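Side-chain contact in beta subunit of a putative Aromatic-ring-hydroxylating dioxygenase (Novosphingobium aromaticivorans DSM 12444, PDB 3EBY), which is probably the beta subunit of a ring-hydroxylating dioxygenase, a class of enzymes that add dioxygen to aromatic rings, though its own function is unproven: residues 29-32 with 33-36. Sequence-based numbering, arbitrary orientation.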
loop_
_atom_site.group_PDB
_atom_site.type_symbol
_atom_site.label_atom_id
_atom_site.label_comp_id
_atom_site.label_asym_id
_atom_site.label_seq_id
_atom_site.Cartn_x
_atom_site.Cartn_y
_atom_site.Cartn_z
ATOM N N ASP A 29 -15.774 -2.440 3.486
ATOM C CA ASP A 29 -16.687 -2.733 4.593
ATOM C C ASP A 29 -18.139 -2.934 4.088
ATOM O O ASP A 29 -19.051 -3.172 4.899
ATOM C CB ASP A 29 -16.692 -1.572 5.610
ATOM C CG ASP A 29 -15.468 -1.533 6.504
ATOM O OD1 ASP A 29 -14.709 -2.524 6.545
ATOM O OD2 ASP A 29 -15.340 -0.517 7.254
ATOM N N ASP A 30 -18.353 -2.730 2.785
ATOM C CA ASP A 30 -19.690 -2.775 2.185
ATOM C C ASP A 30 -20.620 -1.694 2.767
ATOM O O ASP A 30 -21.830 -1.901 2.878
ATOM C CB ASP A 30 -20.311 -4.164 2.372
ATOM C CG ASP A 30 -21.557 -4.365 1.528
ATOM O OD1 ASP A 30 -21.523 -4.042 0.333
ATOM O OD2 ASP A 30 -22.518 -4.934 2.058
ATOM N N ARG A 31 -20.061 -0.533 3.110
ATOM C CA ARG A 31 -20.870 0.631 3.490
ATOM C C ARG A 31 -21.161 1.460 2.237
ATOM O O ARG A 31 -20.821 2.641 2.147
ATOM C CB ARG A 31 -20.175 1.446 4.588
ATOM C CG ARG A 31 -20.172 0.714 5.916
ATOM C CD ARG A 31 -19.583 1.513 7.034
ATOM N NE ARG A 31 -18.128 1.490 6.995
ATOM C CZ ARG A 31 -17.377 2.499 6.556
ATOM N NH1 ARG A 31 -17.934 3.637 6.193
ATOM N NH2 ARG A 31 -16.075 2.357 6.444
ATOM N N LEU A 32 -21.841 0.831 1.277
ATOM C CA LEU A 32 -21.970 1.402 -0.064
ATOM C C LEU A 32 -22.768 2.712 -0.059
ATOM O O LEU A 32 -22.483 3.630 -0.840
ATOM C CB LEU A 32 -22.623 0.404 -1.029
ATOM C CG LEU A 32 -21.914 -0.946 -1.276
ATOM C CD1 LEU A 32 -22.652 -1.696 -2.369
ATOM C CD2 LEU A 32 -20.417 -0.790 -1.637
ATOM N N GLU A 33 -23.660 2.853 0.909
ATOM C CA GLU A 33 -24.453 4.085 1.029
ATOM C C GLU A 33 -23.589 5.343 1.277
ATOM O O GLU A 33 -24.006 6.449 0.955
ATOM C CB GLU A 33 -25.498 3.942 2.131
ATOM C CG GLU A 33 -26.666 3.060 1.769
ATOM C CD GLU A 33 -26.387 1.569 1.895
ATOM O OE1 GLU A 33 -25.317 1.177 2.443
ATOM O OE2 GLU A 33 -27.254 0.779 1.434
ATOM N N GLN A 34 -22.417 5.176 1.884
ATOM C CA GLN A 34 -21.513 6.309 2.127
ATOM C C GLN A 34 -20.805 6.767 0.846
ATOM O O GLN A 34 -20.396 7.921 0.732
ATOM C CB GLN A 34 -20.442 5.954 3.194
ATOM C CG GLN A 34 -19.435 7.134 3.499
ATOM C CD GLN A 34 -18.275 6.758 4.484
ATOM O OE1 GLN A 34 -18.026 5.585 4.758
ATOM N NE2 GLN A 34 -17.527 7.757 4.917
ATOM N N TRP A 35 -20.682 5.858 -0.119
ATOM C CA TRP A 35 -19.826 6.085 -1.285
ATOM C C TRP A 35 -20.252 7.316 -2.126
ATOM O O TRP A 35 -19.401 8.155 -2.439
ATOM C CB TRP A 35 -19.707 4.796 -2.132
ATOM C CG TRP A 35 -18.986 4.963 -3.460
ATOM C CD1 TRP A 35 -17.632 5.113 -3.655
ATOM C CD2 TRP A 35 -19.561 4.823 -4.760
ATOM N NE1 TRP A 35 -17.347 5.156 -5.002
ATOM C CE2 TRP A 35 -18.515 4.979 -5.705
ATOM C CE3 TRP A 35 -20.866 4.601 -5.223
ATOM C CZ2 TRP A 35 -18.735 4.931 -7.084
ATOM C CZ3 TRP A 35 -21.089 4.561 -6.591
ATOM C CH2 TRP A 35 -20.012 4.680 -7.510
ATOM N N PRO A 36 -21.562 7.449 -2.448
ATOM C CA PRO A 36 -21.975 8.622 -3.236
ATOM C C PRO A 36 -21.726 9.957 -2.503
ATOM O O PRO A 36 -21.443 10.945 -3.142
ATOM C CB PRO A 36 -23.475 8.373 -3.488
ATOM C CG PRO A 36 -23.650 6.888 -3.331
ATOM C CD PRO A 36 -22.681 6.497 -2.270
#
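Arg31 and Gln34 meet across a short helical turn that follows the Schellman motif ending helix 8-28, in a subunit of the NTF2-like cone-shaped fold. The stretch illustrates how a chain leaving one helix can start a new turn almost at once: Arg31, centre of an inverse gamma turn, redirects the backbone, and two i to i+3 bonds then close the turn. Gln34 N donates to Arg31 O at 3.0 Å, and Trp35 N to Leu32 O at 3.0 Å.

Among the charged groups, the arginine chain bends at chi3 (-79°), which lays its guanidinium alongside the Gln34 side chain, clear of the turn itself. Asp29 OD2 sits in the guanidinium plane, 3.1 Å from Arg31 NH2 in a salt bridge that uses the anti side of the carboxylate; a weak bond from Arg31 NE meets the same oxygen. Asp29 OD1 pairs with Lys129 of a neighbouring subunit, which places this cluster at an interface. Glu33 and Asp30 both pair with Arg78 of helix 67-79.

The apolar side chains face inward. Leu32 packs on Leu27 and Leu77, bridging helices 8-28 and 67-79, while Trp35 bonds to Tyr23 through NE1 and takes Phe39 and Tyr45 edge-to-face. Pro36 CD rests 3.2 Å from Leu32 O.

Gln34, its CG anti to the backbone N (chi1 180°), runs extended alongside the arginine, amide and guanidinium planes 46° apart, and presents OE1 near the guanidinium edge on the NH1 side.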